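FAD:protein FMN transferase (Pseudomonas stutzeri ATCC 14405 = CCUG 16156, PDB 5MGY) probably transfers the FMN part of FAD to a threonine side chain of target proteins, releasing AMP in a magnesium-dependent reaction. Local coordinates at residues T267-A270 with D271-T275; A160-A163 with V164-I168; A92-D95 with G96-D99. All blocks are in the same frame, centred on the assembly; numbering follows the deposited sequence.

In the fold
The three contacts are local ones, and along the chain they run in the order interaction 3 (92-99), interaction 2 (160-168), interaction 1 (267-275). Interaction 3 lies at the end of helix 78-93, interaction 2 in helix 159-173 and interaction 1 at the start of helix 267-292. Interaction 1 is the hub: its centre lies about 11 Å from that of interaction 2 and about 12 Å from that of interaction 3, and it touches both, whereas 2 and 3 have centres about 21 Å apart and do not meet. Hydrogen bonds T267-D165 and D271-G161 join the helix start carrying D271 and T275 to helix 159-173; the R269-D93 salt bridge joins it to helix 78-93.

Interaction 1 of 3, residues T267-A270 with D271-T275; sequences TLRA and DGLST. With MG (magnesium ion), chain I.
L273 N reaches back to R269 O at 2.8 Å with an almost straight N-H...O angle of 170°, and D271, G272 and S274 repeat this i to i+4 bond to T267, L268 and A270. The tight side of this first part of helix 267-292 is the buried one: A270 and S274 press on S225 and V262 of the sheet. The D271 side chain has CG opposite the backbone N about the CA-CB bond (chi1 -162°), which carries the carboxylate to the metal: OD2 of D271 binds the magnesium ion at 2.4 Å while OD1 accepts a hydrogen bond from G161 N. One turn later, OG1 of T275 binds the same ion at 2.5 Å and also donates to D271 O at 3.0 Å, a bond that fixes the rotation of the hydroxyl. The looser side belongs to the partly exposed R269, whose bent chain crosses L273 obliquely: NH1 of R269 comes no nearer than 4.2 Å to CD2 of L273. A salt bridge to D93 holds the guanidinium instead. Together with S157 O, the D271 carboxylate and the T275 hydroxyl one turn on form the magnesium site of this ApbE-family enzyme.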
loop_
_atom_site.group_PDB
_atom_site.type_symbol
_atom_site.label_atom_id
_atom_site.label_comp_id
_atom_site.label_asym_id
_atom_site.label_seq_id
_atom_site.Cartn_x
_atom_site.Cartn_y
_atom_site.Cartn_z
ATOM N N THR A 267 -4.311 -8.016 -0.177
ATOM C CA THR A 267 -4.007 -6.711 0.416
ATOM C C THR A 267 -2.806 -6.035 -0.276
ATOM O O THR A 267 -2.663 -4.833 -0.230
ATOM C CB THR A 267 -3.646 -6.940 1.874
ATOM O OG1 THR A 267 -4.570 -7.860 2.428
ATOM C CG2 THR A 267 -3.675 -5.691 2.655
ATOM N N LEU A 268 -1.908 -6.829 -0.871
ATOM C CA LEU A 268 -0.782 -6.288 -1.626
ATOM C C LEU A 268 -1.354 -5.460 -2.804
ATOM O O LEU A 268 -1.057 -4.249 -2.960
ATOM C CB LEU A 268 0.123 -7.448 -2.112
ATOM C CG LEU A 268 1.457 -7.068 -2.765
ATOM C CD1 LEU A 268 2.397 -8.242 -2.930
ATOM C CD2 LEU A 268 1.265 -6.356 -4.099
ATOM N N ARG A 269 -2.169 -6.127 -3.617
ATOM C CA ARG A 269 -2.946 -5.493 -4.726
ATOM C C ARG A 269 -3.754 -4.255 -4.326
ATOM O O ARG A 269 -3.667 -3.225 -5.005
ATOM C CB ARG A 269 -3.814 -6.546 -5.476
ATOM C CG ARG A 269 -2.866 -7.436 -6.283
ATOM C CD ARG A 269 -3.372 -8.119 -7.522
ATOM N NE ARG A 269 -3.916 -7.243 -8.587
ATOM C CZ ARG A 269 -3.239 -6.692 -9.585
ATOM N NH1 ARG A 269 -3.885 -5.993 -10.495
ATOM N NH2 ARG A 269 -1.929 -6.791 -9.676
ATOM N N ALA A 270 -4.435 -4.310 -3.192
ATOM C CA ALA A 270 -5.143 -3.128 -2.732
ATOM C C ALA A 270 -4.199 -1.954 -2.464
ATOM O O ALA A 270 -4.531 -0.842 -2.743
ATOM C CB ALA A 270 -5.986 -3.428 -1.482
ATOM N N ASP A 271 -3.017 -2.213 -1.923
ATOM C CA ASP A 271 -2.070 -1.161 -1.526
ATOM C C ASP A 271 -1.523 -0.523 -2.803
ATOM O O ASP A 271 -1.243 0.704 -2.848
ATOM C CB ASP A 271 -0.969 -1.776 -0.585
ATOM C CG ASP A 271 -0.174 -0.732 0.248
ATOM O OD1 ASP A 271 0.855 -1.128 0.878
ATOM O OD2 ASP A 271 -0.519 0.479 0.260
ATOM N N GLY A 272 -1.378 -1.389 -3.816
ATOM C CA GLY A 272 -0.799 -1.027 -5.067
ATOM C C GLY A 272 -1.775 -0.210 -5.885
ATOM O O GLY A 272 -1.463 0.922 -6.299
ATOM N N LEU A 273 -2.954 -0.799 -6.129
ATOM C CA LEU A 273 -4.019 -0.145 -6.919
ATOM C C LEU A 273 -4.442 1.130 -6.239
ATOM O O LEU A 273 -4.498 2.168 -6.838
ATOM C CB LEU A 273 -5.211 -1.049 -7.130
ATOM C CG LEU A 273 -4.864 -2.332 -7.938
ATOM C CD1 LEU A 273 -6.059 -3.288 -7.940
ATOM C CD2 LEU A 273 -4.439 -2.019 -9.353
ATOM N N SER A 274 -4.665 1.087 -4.966
ATOM C CA SER A 274 -4.837 2.323 -4.225
ATOM C C SER A 274 -3.820 3.415 -4.574
ATOM O O SER A 274 -4.197 4.544 -4.816
ATOM C CB SER A 274 -4.783 2.051 -2.712
ATOM O OG SER A 274 -4.811 3.258 -2.027
ATOM N N THR A 275 -2.535 3.080 -4.573
ATOM C CA THR A 275 -1.497 4.066 -4.960
ATOM C C THR A 275 -1.666 4.592 -6.412
ATOM O O THR A 275 -1.388 5.772 -6.678
ATOM C CB THR A 275 -0.067 3.480 -4.745
ATOM O OG1 THR A 275 0.146 3.279 -3.349
ATOM C CG2 THR A 275 1.031 4.414 -5.240
HETATM MG MG MG I . 0.369 2.257 -1.046
#

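Interaction 2 of 3, residues A160-A163 with V164-I168; sequences AGYA and VDLVI
L166 lays its CD1 methyl over one face of the Y162 ring, a CH-pi contact between residues one helical turn apart. From the backbone outward, CB of L166 starts beside the carbonyl oxygen of Y162, at 3.7 Å from that O atom. CG stands anti to the carbonyl carbon of L166 (chi1 -68°), which turns the branch back toward the preceding turn, and it meets Y162 CZ at 3.9 Å. The two methyls then part. CD1 of L166 lies 3.6 Å from the centroid of the Y162 ring, 27° off the ring normal and displaced toward the rim on the CE2 and CZ side. CD2 of L166 stays at the phenol end too, 3.9 Å from OH of Y162, but CD1 lies closer to that oxygen.

That hydroxyl is bonded to E82 of helix 78-93, whose M79 also touches both Y162 and L166, so the pair is pinned against a second helix. Beneath the side chains the backbone is regular: L166 N bonds Y162 O at 2.8 Å, and V167 N bonds A163 O. On another flank, CG of D165 sits 3.6 Å from G161 O, while its carboxylate oxygens are taken by T267 OG1 and L268 N, tying this helix to the start of helix 267-292. V164 and V167 reach strand 179-183 with their methyls. The arrangement is that of a largely buried helix packed on the antiparallel sheet, with helices 35-53 and 78-93 also against it, an i to i+4 aromatic-aliphatic pair facing the latter, and its A160 end close to the magnesium site.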
loop_
_atom_site.group_PDB
_atom_site.type_symbol
_atom_site.label_atom_id
_atom_site.label_comp_id
_atom_site.label_asym_id
_atom_site.label_seq_id
_atom_site.Cartn_x
_atom_site.Cartn_y
_atom_site.Cartn_z
ATOM N N ALA A 160 3.394 -2.396 3.073
ATOM C CA ALA A 160 2.428 -2.615 4.156
ATOM C C ALA A 160 1.393 -3.666 3.780
ATOM O O ALA A 160 1.067 -4.549 4.554
ATOM C CB ALA A 160 1.750 -1.310 4.541
ATOM N N GLY A 161 0.923 -3.607 2.564
ATOM C CA GLY A 161 0.006 -4.617 2.144
ATOM C C GLY A 161 0.500 -6.034 2.030
ATOM O O GLY A 161 -0.275 -6.964 2.274
ATOM N N TYR A 162 1.726 -6.164 1.510
ATOM C CA TYR A 162 2.468 -7.405 1.450
ATOM C C TYR A 162 2.653 -7.960 2.873
ATOM O O TYR A 162 2.377 -9.129 3.114
ATOM C CB TYR A 162 3.804 -7.133 0.804
ATOM C CG TYR A 162 4.680 -8.330 0.656
ATOM C CD1 TYR A 162 4.231 -9.459 -0.013
ATOM C CD2 TYR A 162 6.011 -8.329 1.179
ATOM C CE1 TYR A 162 5.067 -10.552 -0.178
ATOM C CE2 TYR A 162 6.858 -9.414 1.017
ATOM C CZ TYR A 162 6.378 -10.521 0.345
ATOM O OH TYR A 162 7.190 -11.600 0.180
ATOM N N ALA A 163 3.048 -7.095 3.802
ATOM C CA ALA A 163 3.248 -7.444 5.207
ATOM C C ALA A 163 1.988 -8.074 5.815
ATOM O O ALA A 163 2.087 -9.047 6.543
ATOM C CB ALA A 163 3.708 -6.225 6.022
ATOM N N VAL A 164 0.815 -7.540 5.473
ATOM C CA VAL A 164 -0.459 -8.020 5.966
ATOM C C VAL A 164 -0.679 -9.434 5.430
ATOM O O VAL A 164 -1.096 -10.343 6.170
ATOM C CB VAL A 164 -1.588 -7.052 5.519
ATOM C CG1 VAL A 164 -2.990 -7.670 5.653
ATOM C CG2 VAL A 164 -1.527 -5.790 6.340
ATOM N N ASP A 165 -0.384 -9.624 4.138
ATOM C CA ASP A 165 -0.617 -10.908 3.503
ATOM C C ASP A 165 0.335 -11.917 4.138
ATOM O O ASP A 165 -0.130 -12.996 4.516
ATOM C CB ASP A 165 -0.479 -10.887 1.974
ATOM C CG ASP A 165 -1.630 -10.177 1.248
ATOM O OD1 ASP A 165 -2.774 -10.109 1.775
ATOM O OD2 ASP A 165 -1.420 -9.698 0.085
ATOM N N LEU A 166 1.610 -11.555 4.321
ATOM C CA LEU A 166 2.560 -12.468 4.967
ATOM C C LEU A 166 2.158 -12.851 6.392
ATOM O O LEU A 166 2.219 -14.020 6.752
ATOM C CB LEU A 166 4.009 -11.948 4.941
ATOM C CG LEU A 166 4.683 -11.875 3.548
ATOM C CD1 LEU A 166 6.010 -11.093 3.682
ATOM C CD2 LEU A 166 4.823 -13.243 2.840
ATOM N N VAL A 167 1.736 -11.885 7.184
ATOM C CA VAL A 167 1.284 -12.181 8.519
ATOM C C VAL A 167 0.101 -13.143 8.474
ATOM O O VAL A 167 0.067 -14.089 9.206
ATOM C CB VAL A 167 0.942 -10.906 9.303
ATOM C CG1 VAL A 167 0.207 -11.238 10.603
ATOM C CG2 VAL A 167 2.227 -10.153 9.596
ATOM N N ILE A 168 -0.839 -12.924 7.580
ATOM C CA ILE A 168 -1.960 -13.855 7.432
ATOM C C ILE A 168 -1.542 -15.278 6.989
ATOM O O ILE A 168 -2.105 -16.250 7.441
ATOM C CB ILE A 168 -3.046 -13.259 6.525
ATOM C CG1 ILE A 168 -3.732 -12.114 7.264
ATOM C CG2 ILE A 168 -4.096 -14.297 6.127
ATOM C CD1 ILE A 168 -4.693 -11.290 6.407
#

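Interaction 3 of 3, residues A92-D95 with G96-D99; sequences ADSD and GAFD
The chain leaves helix 78-93 and reverses in a type I' beta turn from S94 to A97, with both central residues, D95 and G96, at positive phi. A97 N closes the turn on S94 O at 3.0 Å, with a straight N-H...O angle of 165°. Glycine at the second central position takes this backbone conformation readily, while D95 adopts it with a full side chain turned outward to a salt bridge with R291 of helix 267-292.

S94 does most of the side-chain work. Its OG is placed between the backbone N and the carbonyl carbon (chi1 77°), and from there it faces the chain just past the turn. F98 N donates to OG of S94 at 3.1 Å, and the same hydroxyl is hydrogen-bonded to L90 O in the last turn of the helix. One oxygen thus links the helix end to the segment that leaves the turn. CB of F98 packs beside OG of S94 at 3.5 Å, and CB of A97 lies 3.9 Å from that OG while also touching L280. The F98 ring, with CG anti to the backbone N, swings away from the turn and rests on S157 and I158; the nearest F98 side-chain atom lies about 7 Å from the magnesium ion. An alanine here in place of S94 is likely to leave F98 N and L90 O without their shared partner and let the backbone leading to F98 shift.

The chemistry implies that a buried hydroxyl serves two backbone groups at once, which probably fixes the backbone from which F98 reaches S157, a residue of the magnesium site.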
loop_
_atom_site.group_PDB
_atom_site.type_symbol
_atom_site.label_atom_id
_atom_site.label_comp_id
_atom_site.label_asym_id
_atom_site.label_seq_id
_atom_site.Cartn_x
_atom_site.Cartn_y
_atom_site.Cartn_z
ATOM N N ALA A 92 1.541 -2.875 -15.442
ATOM C CA ALA A 92 0.762 -3.234 -16.628
ATOM C C ALA A 92 -0.783 -3.003 -16.427
ATOM O O ALA A 92 -1.434 -2.336 -17.229
ATOM C CB ALA A 92 1.072 -4.661 -17.059
ATOM N N ASP A 93 -1.349 -3.483 -15.333
ATOM C CA ASP A 93 -2.768 -3.333 -15.114
ATOM C C ASP A 93 -3.214 -1.883 -14.914
ATOM O O ASP A 93 -4.373 -1.602 -15.144
ATOM C CB ASP A 93 -3.200 -4.140 -13.890
ATOM C CG ASP A 93 -2.915 -5.622 -14.029
ATOM O OD1 ASP A 93 -2.531 -6.056 -15.145
ATOM O OD2 ASP A 93 -3.059 -6.345 -13.006
ATOM N N SER A 94 -2.327 -0.980 -14.504
ATOM C CA SER A 94 -2.714 0.409 -14.208
ATOM C C SER A 94 -2.159 1.423 -15.223
ATOM O O SER A 94 -1.951 2.575 -14.872
ATOM C CB SER A 94 -2.241 0.777 -12.805
ATOM O OG SER A 94 -0.846 1.034 -12.810
ATOM N N ASP A 95 -1.894 0.982 -16.461
ATOM C CA ASP A 95 -1.353 1.833 -17.511
ATOM C C ASP A 95 -0.173 2.674 -17.070
ATOM O O ASP A 95 -0.135 3.829 -17.403
ATOM C CB ASP A 95 -2.445 2.754 -18.062
ATOM C CG ASP A 95 -3.550 1.993 -18.793
ATOM O OD1 ASP A 95 -3.313 0.910 -19.361
ATOM O OD2 ASP A 95 -4.681 2.494 -18.834
ATOM N N GLY A 96 0.766 2.089 -16.307
ATOM C CA GLY A 96 1.989 2.771 -15.825
ATOM C C GLY A 96 1.849 3.733 -14.642
ATOM O O GLY A 96 2.791 4.365 -14.201
ATOM N N ALA A 97 0.653 3.874 -14.114
ATOM C CA ALA A 97 0.472 4.730 -12.933
ATOM C C ALA A 97 1.219 4.176 -11.692
ATOM O O ALA A 97 1.610 4.931 -10.830
ATOM C CB ALA A 97 -1.006 4.908 -12.645
ATOM N N PHE A 98 1.391 2.866 -11.644
ATOM C CA PHE A 98 2.166 2.209 -10.606
ATOM C C PHE A 98 3.592 2.030 -11.085
ATOM O O PHE A 98 3.818 1.355 -12.102
ATOM C CB PHE A 98 1.577 0.823 -10.225
ATOM C CG PHE A 98 2.301 0.164 -9.098
ATOM C CD1 PHE A 98 1.896 0.351 -7.788
ATOM C CD2 PHE A 98 3.457 -0.570 -9.331
ATOM C CE1 PHE A 98 2.598 -0.212 -6.727
ATOM C CE2 PHE A 98 4.171 -1.120 -8.276
ATOM C CZ PHE A 98 3.739 -0.944 -6.971
ATOM N N ASP A 99 4.540 2.562 -10.310
ATOM C CA ASP A 99 5.965 2.496 -10.631
ATOM C C ASP A 99 6.825 2.381 -9.337
ATOM O O ASP A 99 6.885 3.293 -8.472
ATOM C CB ASP A 99 6.354 3.746 -11.483
ATOM C CG ASP A 99 7.542 3.498 -12.448
ATOM O OD1 ASP A 99 7.461 3.886 -13.628
ATOM O OD2 ASP A 99 8.551 2.892 -12.067
#